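Local coordinates for protein TqaA (Penicillium aethiopicum, PDB 5EJD) that belongs to the nonribosomal peptide synthetases, here as the C-terminal condensation-like domain, which probably cyclises and releases a peptide carried on phosphopantetheine, at residues 232-237 with 374-379; 380-385 with 426-431; 291-296 with 325-330; 261-266 with 456-461. One frame throughout, in Å; residues are numbered along the deposited sequence.

Interaction 1. Residues 232-237 with 374-379; sequences MAVPFA and PLSLIV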
loop_
_atom_site.group_PDB
_atom_site.type_symbol
_atom_site.label_atom_id
_atom_site.label_comp_id
_atom_site.label_asym_id
_atom_site.label_seq_id
_atom_site.Cartn_x
_atom_site.Cartn_y
_atom_site.Cartn_z
ATOM N N MET A 232 8.908 10.364 -20.687
ATOM C CA MET A 232 9.195 9.346 -19.691
ATOM C C MET A 232 10.237 8.396 -20.215
ATOM O O MET A 232 9.958 7.558 -21.037
ATOM C CB MET A 232 7.947 8.587 -19.275
ATOM C CG MET A 232 8.181 7.875 -17.950
ATOM S SD MET A 232 6.765 6.948 -17.313
ATOM C CE MET A 232 7.788 5.926 -16.213
ATOM N N ALA A 233 11.455 8.563 -19.749
ATOM C CA ALA A 233 12.546 7.781 -20.242
ATOM C C ALA A 233 12.600 6.454 -19.499
ATOM O O ALA A 233 12.105 6.334 -18.381
ATOM C CB ALA A 233 13.856 8.529 -20.067
ATOM N N VAL A 234 13.244 5.484 -20.140
ATOM C CA VAL A 234 13.473 4.193 -19.588
ATOM C C VAL A 234 14.941 4.108 -19.158
ATOM O O VAL A 234 15.801 3.956 -19.982
ATOM C CB VAL A 234 13.171 3.125 -20.630
ATOM C CG1 VAL A 234 13.400 1.727 -20.057
ATOM C CG2 VAL A 234 11.746 3.286 -21.173
ATOM N N PRO A 235 15.227 4.215 -17.852
ATOM C CA PRO A 235 16.613 4.251 -17.423
ATOM C C PRO A 235 17.332 2.928 -17.499
ATOM O O PRO A 235 18.553 2.944 -17.529
ATOM C CB PRO A 235 16.530 4.716 -15.957
ATOM C CG PRO A 235 15.150 4.435 -15.538
ATOM C CD PRO A 235 14.297 4.574 -16.762
ATOM N N PHE A 236 16.610 1.809 -17.526
ATOM C CA PHE A 236 17.242 0.477 -17.629
ATOM C C PHE A 236 16.531 -0.536 -18.549
ATOM O O PHE A 236 15.327 -0.697 -18.462
ATOM C CB PHE A 236 17.332 -0.123 -16.239
ATOM C CG PHE A 236 17.915 0.804 -15.194
ATOM C CD1 PHE A 236 19.291 0.975 -15.055
ATOM C CD2 PHE A 236 17.077 1.502 -14.345
ATOM C CE1 PHE A 236 19.822 1.831 -14.080
ATOM C CE2 PHE A 236 17.587 2.351 -13.361
ATOM C CZ PHE A 236 18.964 2.508 -13.224
ATOM N N ALA A 237 17.287 -1.258 -19.386
ATOM C CA ALA A 237 16.736 -2.181 -20.460
ATOM C C ALA A 237 15.955 -3.446 -20.044
ATOM O O ALA A 237 15.784 -4.408 -20.823
ATOM C CB ALA A 237 17.874 -2.593 -21.372
ATOM N N PRO A 374 4.104 1.227 -19.819
ATOM C CA PRO A 374 4.512 0.880 -18.451
ATOM C C PRO A 374 5.431 1.905 -17.792
ATOM O O PRO A 374 6.188 2.583 -18.471
ATOM C CB PRO A 374 5.285 -0.433 -18.638
ATOM C CG PRO A 374 5.897 -0.288 -20.002
ATOM C CD PRO A 374 4.926 0.535 -20.830
ATOM N N LEU A 375 5.352 1.999 -16.478
ATOM C CA LEU A 375 6.366 2.660 -15.683
ATOM C C LEU A 375 7.581 1.775 -15.650
ATOM O O LEU A 375 7.443 0.583 -15.510
ATOM C CB LEU A 375 5.880 2.858 -14.260
ATOM C CG LEU A 375 4.622 3.729 -14.124
ATOM C CD1 LEU A 375 4.031 3.621 -12.711
ATOM C CD2 LEU A 375 4.914 5.179 -14.491
ATOM N N SER A 376 8.770 2.347 -15.825
ATOM C CA SER A 376 9.981 1.547 -15.833
ATOM C C SER A 376 10.792 1.671 -14.555
ATOM O O SER A 376 11.685 0.873 -14.317
ATOM C CB SER A 376 10.862 1.831 -17.060
ATOM O OG SER A 376 11.012 3.204 -17.244
ATOM N N LEU A 377 10.519 2.695 -13.770
ATOM C CA LEU A 377 11.151 2.846 -12.458
ATOM C C LEU A 377 10.063 3.267 -11.445
ATOM O O LEU A 377 9.243 4.160 -11.740
ATOM C CB LEU A 377 12.222 3.896 -12.490
ATOM C CG LEU A 377 12.865 4.098 -11.131
ATOM C CD1 LEU A 377 13.783 2.971 -10.795
ATOM C CD2 LEU A 377 13.676 5.373 -11.123
ATOM N N ILE A 378 10.007 2.579 -10.307
ATOM C CA ILE A 378 9.030 2.899 -9.304
ATOM C C ILE A 378 9.710 2.995 -7.937
ATOM O O ILE A 378 10.404 2.065 -7.528
ATOM C CB ILE A 378 7.922 1.864 -9.232
ATOM C CG1 ILE A 378 7.304 1.683 -10.594
ATOM C CG2 ILE A 378 6.860 2.296 -8.228
ATOM C CD1 ILE A 378 6.288 0.580 -10.680
ATOM N N VAL A 379 9.490 4.114 -7.242
ATOM C CA VAL A 379 10.014 4.312 -5.920
ATOM C C VAL A 379 8.893 4.166 -4.889
ATOM O O VAL A 379 7.877 4.841 -5.015
ATOM C CB VAL A 379 10.591 5.706 -5.794
ATOM C CG1 VAL A 379 11.077 5.944 -4.380
ATOM C CG2 VAL A 379 11.728 5.886 -6.763
HETATM O O HOH W 1 14.222 0.974 -15.787
#
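V234 and S376 mark the nearest backbone approach, 5.8 Å between their CA atoms, where the loop 232-237 passes the entry to strand 377-381. The end-to-end runs 232-235 and 374-377 diverge by 52°, and no direct hydrogen bond joins the two segments. S376 points toward the loop: its OG packs against V234 CA at 3.5 Å and comes to 3.6 Å from P235 CD, while V234 CG1 rests on S376 CB. With CG of M232 anti to the backbone N (chi1 -162°) and the rest of the chain extended, its CE lands on L375 CD2 at 3.4 Å, the two side chains crossing at a slant. P235 CG looks onto L377 CB at a looser 4.3 Å. A water supplies the polar link, donating to S376 O at 2.9 Å and accepting a weak bond from F236 N; it sits in the ring plane at the edge of F236. Outside the pair, F236 meets the ring of H289, and S376 is bonded through its backbone to V423. The loop thus lies against the start of a central strand of the condensation fold by van der Waals contact and one shared water, an association resting on shape more than on directed bonds.

Interaction 2. Residues 380-385 with 426-431; sequences QHQNID and FTEPHA. With PNS (4'-phosphopantetheine), chain R.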
loop_
_atom_site.group_PDB
_atom_site.type_symbol
_atom_site.label_atom_id
_atom_site.label_comp_id
_atom_site.label_asym_id
_atom_site.label_seq_id
_atom_site.Cartn_x
_atom_site.Cartn_y
_atom_site.Cartn_z
ATOM N N GLN A 380 9.066 3.264 -3.905
ATOM C CA GLN A 380 8.115 3.132 -2.792
ATOM C C GLN A 380 8.758 3.456 -1.506
ATOM O O GLN A 380 9.526 2.625 -0.999
ATOM C CB GLN A 380 7.687 1.733 -2.408
ATOM C CG GLN A 380 6.951 0.995 -3.409
ATOM C CD GLN A 380 5.881 0.074 -2.859
ATOM O OE1 GLN A 380 5.913 -0.513 -1.756
ATOM N NE2 GLN A 380 4.965 -0.127 -3.711
ATOM N N HIS A 381 8.318 4.508 -0.880
ATOM C CA HIS A 381 8.776 4.713 0.428
ATOM C C HIS A 381 7.804 3.999 1.401
ATOM O O HIS A 381 6.608 4.240 1.388
ATOM C CB HIS A 381 8.893 6.201 0.703
ATOM C CG HIS A 381 9.392 6.483 2.071
ATOM N ND1 HIS A 381 10.665 6.152 2.474
ATOM C CD2 HIS A 381 8.783 7.012 3.153
ATOM C CE1 HIS A 381 10.842 6.521 3.728
ATOM N NE2 HIS A 381 9.711 7.036 4.173
ATOM N N GLN A 382 8.350 3.196 2.310
ATOM C CA GLN A 382 7.562 2.398 3.223
ATOM C C GLN A 382 7.310 3.055 4.598
ATOM O O GLN A 382 7.759 2.562 5.603
ATOM C CB GLN A 382 8.267 1.093 3.463
ATOM C CG GLN A 382 8.704 0.376 2.222
ATOM C CD GLN A 382 7.539 -0.355 1.551
ATOM O OE1 GLN A 382 6.484 0.209 1.340
ATOM N NE2 GLN A 382 7.785 -1.568 1.116
ATOM N N ASN A 383 6.551 4.141 4.633
ATOM C CA ASN A 383 6.204 4.759 5.858
ATOM C C ASN A 383 4.927 4.188 6.414
ATOM O O ASN A 383 4.009 4.897 6.808
ATOM C CB ASN A 383 6.188 6.290 5.744
ATOM C CG ASN A 383 5.417 6.799 4.565
ATOM O OD1 ASN A 383 4.957 6.052 3.706
ATOM N ND2 ASN A 383 5.295 8.109 4.499
ATOM N N ILE A 384 4.933 2.886 6.584
ATOM C CA ILE A 384 3.804 2.129 7.121
ATOM C C ILE A 384 4.372 1.182 8.187
ATOM O O ILE A 384 5.576 1.112 8.373
ATOM C CB ILE A 384 3.247 1.240 6.038
ATOM C CG1 ILE A 384 4.444 0.603 5.301
ATOM C CG2 ILE A 384 2.400 2.046 5.112
ATOM C CD1 ILE A 384 4.106 -0.574 4.485
ATOM N N ASP A 385 3.532 0.414 8.855
ATOM C CA ASP A 385 4.042 -0.550 9.872
ATOM C C ASP A 385 4.978 -1.545 9.249
ATOM O O ASP A 385 4.669 -2.179 8.266
ATOM C CB ASP A 385 2.900 -1.306 10.543
ATOM C CG ASP A 385 2.074 -0.430 11.448
ATOM O OD1 ASP A 385 2.374 0.781 11.545
ATOM O OD2 ASP A 385 1.100 -0.936 12.061
ATOM N N PHE A 426 12.688 0.394 -3.071
ATOM C CA PHE A 426 11.969 0.458 -1.822
ATOM C C PHE A 426 12.885 1.094 -0.780
ATOM O O PHE A 426 14.071 0.803 -0.735
ATOM C CB PHE A 426 11.646 -0.937 -1.365
ATOM C CG PHE A 426 10.767 -1.714 -2.315
ATOM C CD1 PHE A 426 9.403 -1.530 -2.330
ATOM C CD2 PHE A 426 11.291 -2.698 -3.117
ATOM C CE1 PHE A 426 8.594 -2.259 -3.187
ATOM C CE2 PHE A 426 10.489 -3.418 -3.965
ATOM C CZ PHE A 426 9.141 -3.181 -4.025
ATOM N N THR A 427 12.345 1.946 0.070
ATOM C CA THR A 427 13.091 2.466 1.201
ATOM C C THR A 427 12.342 2.181 2.506
ATOM O O THR A 427 11.179 2.533 2.648
ATOM C CB THR A 427 13.356 3.982 1.062
ATOM O OG1 THR A 427 12.149 4.665 0.704
ATOM C CG2 THR A 427 14.367 4.212 -0.018
ATOM N N GLU A 428 13.022 1.529 3.442
ATOM C CA GLU A 428 12.438 1.167 4.705
ATOM C C GLU A 428 13.095 1.972 5.809
ATOM O O GLU A 428 14.264 1.796 6.089
ATOM C CB GLU A 428 12.642 -0.332 5.001
ATOM C CG GLU A 428 11.689 -1.259 4.275
ATOM C CD GLU A 428 11.749 -2.703 4.765
ATOM O OE1 GLU A 428 12.508 -3.014 5.701
ATOM O OE2 GLU A 428 10.990 -3.539 4.226
ATOM N N PRO A 429 12.325 2.795 6.476
ATOM C CA PRO A 429 12.798 3.539 7.602
ATOM C C PRO A 429 12.701 2.798 8.948
ATOM O O PRO A 429 11.685 2.859 9.603
ATOM C CB PRO A 429 11.869 4.775 7.596
ATOM C CG PRO A 429 10.579 4.253 7.091
ATOM C CD PRO A 429 10.922 3.125 6.145
ATOM N N HIS A 430 13.764 2.127 9.342
ATOM C CA HIS A 430 13.866 1.507 10.665
ATOM C C HIS A 430 14.490 2.452 11.689
ATOM O O HIS A 430 14.907 3.567 11.374
ATOM C CB HIS A 430 14.727 0.253 10.590
ATOM C CG HIS A 430 14.213 -0.767 9.638
ATOM N ND1 HIS A 430 13.220 -1.664 9.975
ATOM C CD2 HIS A 430 14.550 -1.045 8.360
ATOM C CE1 HIS A 430 12.986 -2.461 8.950
ATOM N NE2 HIS A 430 13.776 -2.105 7.957
ATOM N N ALA A 431 14.446 2.031 12.935
ATOM C CA ALA A 431 14.918 2.836 14.051
ATOM C C ALA A 431 16.402 3.127 13.969
ATOM O O ALA A 431 16.849 4.239 14.288
ATOM C CB ALA A 431 14.603 2.121 15.364
HETATM O O23 PNS R . 5.507 11.202 4.286
HETATM P P24 PNS R . 5.021 11.436 2.876
HETATM O O26 PNS R . 5.673 12.538 2.137
HETATM O O27 PNS R . 4.724 10.046 2.079
HETATM C C28 PNS R . 4.497 9.849 0.696
HETATM C C29 PNS R . 4.162 8.346 0.268
HETATM C C30 PNS R . 5.591 7.940 0.426
HETATM C C31 PNS R . 3.650 8.869 -1.086
HETATM C C32 PNS R . 3.134 7.897 1.353
HETATM O O33 PNS R . 2.036 8.890 1.414
HETATM C C34 PNS R . 2.490 6.645 0.789
HETATM O O35 PNS R . 1.512 6.726 0.036
HETATM N N36 PNS R . 2.772 5.384 0.774
HETATM C C37 PNS R . 3.763 4.579 1.330
HETATM C C38 PNS R . 3.152 3.316 1.912
HETATM C C39 PNS R . 2.913 2.146 0.995
HETATM O O40 PNS R . 1.978 2.190 0.243
HETATM N N41 PNS R . 3.708 1.090 1.160
HETATM C C42 PNS R . 3.629 -0.119 0.381
HETATM C C43 PNS R . 2.354 -0.864 0.602
HETATM S S44 PNS R . 2.664 -2.641 0.664
#
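Q380 and H381 pair with F426 and T427 as neighbouring parallel strands in the six-stranded sheet of a condensation domain, whose fold is that of the CoA-dependent acyltransferases. This end of the contact is tight. T427 N donates to Q380 O at 3.1 Å, and Q382 N continues the ladder with a nearly straight bond of 2.9 Å to T427 O. Beside it, H381 ND1 and T427 OG1 share a hydrogen bond of 2.7 Å; the imidazole swings out with CG opposite the main-chain nitrogen (chi1 -179°), bringing its edge, in plane, to the hydroxyl. On the face of Q380 and F426, the CB and CG of the glutamine run alongside the phenyl ring. Past H381 the first segment leaves the strand, though Q382 still packs on its neighbours: its CG touches E428 CG at 4.0 Å, and P429 CD leans on Q382 O. Shortened to an alanine here, the Q382 side chain would lose CG, and a gap would probably open beside E428 CG. The looser, partly exposed end is that of E428 and H430, where E428 OE1 takes a bond from H430 NE2 on its anti side. The other strand turns into the phosphopantetheine pocket through an inverse gamma turn centred on N383. T273 and N302 also bind the cofactor, as does S40 N of the neighbouring chain, while N383 ND2 donates to O27 of the phosphopantetheine over 3.2 Å.

Interaction 3. Residues 291-296 with 325-330; sequences GSRDVV and RVTFPE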
loop_
_atom_site.group_PDB
_atom_site.type_symbol
_atom_site.label_atom_id
_atom_site.label_comp_id
_atom_site.label_asym_id
_atom_site.label_seq_id
_atom_site.Cartn_x
_atom_site.Cartn_y
_atom_site.Cartn_z
ATOM N N GLY A 291 20.532 12.204 -19.579
ATOM C CA GLY A 291 21.191 13.533 -19.622
ATOM C C GLY A 291 20.131 14.572 -19.613
ATOM O O GLY A 291 19.914 15.241 -20.622
ATOM N N SER A 292 19.390 14.644 -18.518
ATOM C CA SER A 292 18.132 15.344 -18.571
ATOM C C SER A 292 17.900 16.176 -17.353
ATOM O O SER A 292 18.287 15.830 -16.253
ATOM C CB SER A 292 16.965 14.369 -18.807
ATOM O OG SER A 292 15.803 15.090 -19.180
ATOM N N ARG A 293 17.260 17.302 -17.586
ATOM C CA ARG A 293 16.853 18.164 -16.518
ATOM C C ARG A 293 15.398 17.907 -16.143
ATOM O O ARG A 293 14.932 18.471 -15.172
ATOM C CB ARG A 293 16.930 19.669 -16.833
ATOM C CG ARG A 293 17.036 20.163 -18.218
ATOM C CD ARG A 293 16.875 21.714 -18.203
ATOM N NE ARG A 293 15.727 22.179 -18.990
ATOM C CZ ARG A 293 14.526 22.580 -18.572
ATOM N NH1 ARG A 293 14.191 22.609 -17.294
ATOM N NH2 ARG A 293 13.643 22.981 -19.484
ATOM N N ASP A 294 14.681 17.180 -16.986
ATOM C CA ASP A 294 13.267 16.968 -16.799
ATOM C C ASP A 294 12.984 15.454 -16.757
ATOM O O ASP A 294 13.012 14.802 -17.798
ATOM C CB ASP A 294 12.461 17.639 -17.923
ATOM C CG ASP A 294 10.980 17.751 -17.589
ATOM O OD1 ASP A 294 10.599 17.654 -16.402
ATOM O OD2 ASP A 294 10.175 17.950 -18.504
ATOM N N VAL A 295 12.755 14.924 -15.557
ATOM C CA VAL A 295 12.610 13.494 -15.374
ATOM C C VAL A 295 11.246 13.124 -14.861
ATOM O O VAL A 295 10.643 13.823 -14.068
ATOM C CB VAL A 295 13.700 12.905 -14.447
ATOM C CG1 VAL A 295 15.084 13.125 -15.051
ATOM C CG2 VAL A 295 13.677 13.500 -13.062
ATOM N N VAL A 296 10.754 12.012 -15.370
ATOM C CA VAL A 296 9.521 11.408 -14.928
ATOM C C VAL A 296 9.723 9.941 -14.605
ATOM O O VAL A 296 10.255 9.177 -15.399
ATOM C CB VAL A 296 8.472 11.486 -15.985
ATOM C CG1 VAL A 296 7.205 10.842 -15.496
ATOM C CG2 VAL A 296 8.221 12.942 -16.313
ATOM N N ARG A 325 7.000 13.901 -11.550
ATOM C CA ARG A 325 7.835 14.675 -12.441
ATOM C C ARG A 325 8.672 15.675 -11.663
ATOM O O ARG A 325 8.156 16.485 -10.905
ATOM C CB ARG A 325 6.955 15.417 -13.435
ATOM C CG ARG A 325 7.727 16.142 -14.525
ATOM C CD ARG A 325 6.794 16.982 -15.369
ATOM N NE ARG A 325 7.488 17.554 -16.500
ATOM C CZ ARG A 325 6.907 18.235 -17.476
ATOM N NH1 ARG A 325 5.601 18.405 -17.499
ATOM N NH2 ARG A 325 7.641 18.732 -18.457
ATOM N N VAL A 326 9.961 15.650 -11.902
ATOM C CA VAL A 326 10.903 16.585 -11.265
ATOM C C VAL A 326 11.692 17.291 -12.346
ATOM O O VAL A 326 12.350 16.662 -13.167
ATOM C CB VAL A 326 11.876 15.854 -10.345
ATOM C CG1 VAL A 326 12.915 16.804 -9.782
ATOM C CG2 VAL A 326 11.128 15.233 -9.181
ATOM N N THR A 327 11.557 18.612 -12.378
ATOM C CA THR A 327 12.115 19.456 -13.406
ATOM C C THR A 327 13.165 20.367 -12.762
ATOM O O THR A 327 12.820 21.285 -12.036
ATOM C CB THR A 327 11.010 20.316 -14.054
ATOM O OG1 THR A 327 9.942 19.479 -14.526
ATOM C CG2 THR A 327 11.550 21.099 -15.218
ATOM N N PHE A 328 14.427 20.142 -13.099
ATOM C CA PHE A 328 15.507 21.036 -12.723
ATOM C C PHE A 328 15.530 22.234 -13.698
ATOM O O PHE A 328 15.178 22.107 -14.857
ATOM C CB PHE A 328 16.834 20.336 -12.787
ATOM C CG PHE A 328 16.965 19.174 -11.856
ATOM C CD1 PHE A 328 16.483 17.937 -12.228
ATOM C CD2 PHE A 328 17.604 19.309 -10.647
ATOM C CE1 PHE A 328 16.604 16.867 -11.396
ATOM C CE2 PHE A 328 17.725 18.236 -9.799
ATOM C CZ PHE A 328 17.221 17.006 -10.182
ATOM N N PRO A 329 15.843 23.446 -13.195
ATOM C CA PRO A 329 15.905 24.583 -14.101
ATOM C C PRO A 329 17.058 24.412 -15.094
ATOM O O PRO A 329 18.052 23.749 -14.785
ATOM C CB PRO A 329 16.146 25.778 -13.192
ATOM C CG PRO A 329 16.144 25.271 -11.781
ATOM C CD PRO A 329 16.238 23.779 -11.818
ATOM N N GLU A 330 16.907 25.028 -16.263
ATOM C CA GLU A 330 17.909 24.990 -17.342
ATOM C C GLU A 330 19.243 25.593 -16.899
ATOM O O GLU A 330 20.301 25.097 -17.267
ATOM C CB GLU A 330 17.354 25.589 -18.629
ATOM C CG GLU A 330 18.364 25.524 -19.744
ATOM C CD GLU A 330 17.925 26.229 -21.013
ATOM O OE1 GLU A 330 16.837 26.872 -21.008
ATOM O OE2 GLU A 330 18.715 26.130 -21.993
#
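D294 and R325 meet in a side-on salt bridge: R325 NE donates to D294 OD1 at 3.1 Å and R325 NH2 to D294 OD2 at 2.7 Å, each on a syn lone pair, with the two planes nearly coplanar at 25°. R325 has CG anti to the backbone N (chi1 -173°) and runs extended to NE, which carries the guanidinium slantwise across to the carboxylate on the neighbouring strand. OD1 of D294 also accepts T327 OG1 at 2.7 Å, from above the carboxylate plane. With an alanine in place of D294, R325 would probably lose its carboxylate mate and the T327 hydroxyl its acceptor. At the strand ends, F328 N bonds to R293 O at 2.7 Å, and R293 NH1 reaches F328 O in the plane of its guanidinium, with E330 CB over one face. Behind these lies the backbone ladder, V295 and V326 exchanging two bonds, V295 N to V326 O being 3.0 Å and almost straight. Further out, R325 NH1 is held by the carbonyls of Y226 and D228, and H343 of helix 337-349 bonds to T327 N. The pair is a regular antiparallel ladder that joins strand 320-327, an edge strand of the condensation domain's mixed sheet within this chain, to strand 294-301.

Interaction 4. Residues 261-266 with 456-461; sequences KGIVPP and NISAII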
loop_
_atom_site.group_PDB
_atom_site.type_symbol
_atom_site.label_atom_id
_atom_site.label_comp_id
_atom_site.label_asym_id
_atom_site.label_seq_id
_atom_site.Cartn_x
_atom_site.Cartn_y
_atom_site.Cartn_z
ATOM N N LYS A 261 21.044 -1.844 0.919
ATOM C CA LYS A 261 22.057 -0.964 1.427
ATOM C C LYS A 261 21.523 -0.080 2.571
ATOM O O LYS A 261 20.649 0.742 2.363
ATOM C CB LYS A 261 22.611 -0.090 0.320
ATOM C CG LYS A 261 23.597 0.955 0.827
ATOM C CD LYS A 261 25.042 0.551 0.676
ATOM C CE LYS A 261 26.005 1.650 1.164
ATOM N NZ LYS A 261 26.562 1.332 2.490
ATOM N N GLY A 262 22.094 -0.239 3.760
ATOM C CA GLY A 262 21.729 0.565 4.915
ATOM C C GLY A 262 22.564 1.824 5.077
ATOM O O GLY A 262 23.740 1.842 4.763
ATOM N N ILE A 263 21.936 2.890 5.573
ATOM C CA ILE A 263 22.634 4.109 5.989
ATOM C C ILE A 263 22.069 4.576 7.310
ATOM O O ILE A 263 21.024 4.081 7.763
ATOM C CB ILE A 263 22.513 5.243 4.951
ATOM C CG1 ILE A 263 21.045 5.608 4.713
ATOM C CG2 ILE A 263 23.167 4.822 3.635
ATOM C CD1 ILE A 263 20.822 6.782 3.777
ATOM N N VAL A 264 22.765 5.511 7.941
ATOM C CA VAL A 264 22.316 6.092 9.200
ATOM C C VAL A 264 21.038 6.881 8.908
ATOM O O VAL A 264 20.940 7.531 7.863
ATOM C CB VAL A 264 23.426 6.987 9.775
ATOM C CG1 VAL A 264 22.911 7.899 10.897
ATOM C CG2 VAL A 264 24.597 6.124 10.261
ATOM N N PRO A 265 20.027 6.798 9.791
ATOM C CA PRO A 265 18.808 7.521 9.447
ATOM C C PRO A 265 19.082 8.998 9.204
ATOM O O PRO A 265 19.618 9.672 10.058
ATOM C CB PRO A 265 17.886 7.311 10.656
ATOM C CG PRO A 265 18.414 6.091 11.307
ATOM C CD PRO A 265 19.913 6.143 11.094
ATOM N N PRO A 266 18.694 9.504 8.030
ATOM C CA PRO A 266 18.876 10.905 7.699
ATOM C C PRO A 266 18.138 11.856 8.632
ATOM O O PRO A 266 17.046 11.537 9.095
ATOM C CB PRO A 266 18.274 11.013 6.295
ATOM C CG PRO A 266 18.155 9.635 5.793
ATOM C CD PRO A 266 17.961 8.779 6.975
ATOM N N ASN A 456 24.641 4.684 -4.960
ATOM C CA ASN A 456 24.486 6.054 -5.359
ATOM C C ASN A 456 23.299 6.729 -4.698
ATOM O O ASN A 456 23.437 7.848 -4.204
ATOM C CB ASN A 456 24.370 6.156 -6.869
ATOM C CG ASN A 456 25.680 5.804 -7.577
ATOM O OD1 ASN A 456 26.743 5.865 -6.994
ATOM N ND2 ASN A 456 25.580 5.368 -8.826
ATOM N N ILE A 457 22.137 6.068 -4.679
ATOM C CA ILE A 457 20.927 6.670 -4.081
ATOM C C ILE A 457 21.206 6.900 -2.606
ATOM O O ILE A 457 20.959 7.972 -2.100
ATOM C CB ILE A 457 19.665 5.784 -4.223
ATOM C CG1 ILE A 457 19.334 5.432 -5.673
ATOM C CG2 ILE A 457 18.489 6.452 -3.598
ATOM C CD1 ILE A 457 18.874 6.569 -6.507
ATOM N N SER A 458 21.785 5.908 -1.924
ATOM C CA SER A 458 22.148 6.061 -0.519
ATOM C C SER A 458 23.055 7.250 -0.268
ATOM O O SER A 458 22.903 7.964 0.719
ATOM C CB SER A 458 22.918 4.844 -0.019
ATOM O OG SER A 458 22.233 3.685 -0.356
ATOM N N ALA A 459 24.080 7.378 -1.092
ATOM C CA ALA A 459 25.105 8.396 -0.884
ATOM C C ALA A 459 24.446 9.768 -1.025
ATOM O O ALA A 459 24.701 10.669 -0.230
ATOM C CB ALA A 459 26.253 8.213 -1.891
ATOM N N ILE A 460 23.600 9.905 -2.031
ATOM C CA ILE A 460 22.942 11.184 -2.275
ATOM C C ILE A 460 22.013 11.533 -1.107
ATOM O O ILE A 460 21.935 12.694 -0.698
ATOM C CB ILE A 460 22.143 11.160 -3.581
ATOM C CG1 ILE A 460 23.091 10.999 -4.771
ATOM C CG2 ILE A 460 21.327 12.437 -3.735
ATOM C CD1 ILE A 460 22.383 10.566 -6.047
ATOM N N ILE A 461 21.286 10.538 -0.598
ATOM C CA ILE A 461 20.392 10.801 0.512
ATOM C C ILE A 461 21.210 11.362 1.682
ATOM O O ILE A 461 20.823 12.333 2.303
ATOM C CB ILE A 461 19.624 9.539 0.940
ATOM C CG1 ILE A 461 18.611 9.166 -0.114
ATOM C CG2 ILE A 461 18.939 9.740 2.270
ATOM C CD1 ILE A 461 17.915 7.845 0.106
#
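I263 carries this contact between the end of strand 256-263 and helix 447-466, and its atoms can be followed outward one by one. CB faces the helix, and there the chain forks. The CG2 branch goes to S458, stopping 3.7 Å from its CB. The other branch, CG1, is set between the backbone N and the carbonyl carbon (chi1 59°), so that CD1 at the tip is carried on towards the next turn of the helix. There CD1 meets I461 CG2 at 3.8 Å and also lies 3.9 Å from S458 O, the two isoleucines crossing at about a right angle. One side chain thus touches two residues on successive turns. I461 CG2 is shared, for P266 CG comes to it at 3.6 Å, a little further along the chain from the strand. At the other end, the CG of K261 lies 3.3 Å from S458 OG. That hydroxyl has its polar partner within the helix, bonding to A454 O one turn back. The segments 261-263 and 456-461 run almost parallel, their axes 9.0 Å apart and 9° from alignment, as in a helix laid along a sheet. Within the sheet, K261 and I263 are bonded through their backbones to V436 and L434 of the neighbouring strand 434-441. S458 thus presents its CB to I263 and its OG, already bonded within its own helix, to the K261 methylene; with no hydrogen bond passing from segment to segment, the join rests on van der Waals fit.

Overall arrangement
From the N terminus, 232-237 comes first and is met by 374-379, so interaction 1 closes a loop of well over a hundred residues. Segment 261-266 follows inside it, but its partner 456-461 comes near the chain's end; interactions 1 and 4 therefore cross. Interaction 3 closes the short loop from 291-296 to 325-330, nested within both. Directly after 374-379, interaction 2 opens along the same strand and closes at 426-431, nested inside interaction 4 and in series with interactions 1 and 3. All four reach one mixed sheet: interaction 3 at one margin, interaction 4 at the other with its helix, and interactions 1 and 2 in the middle, the latter at the cofactor.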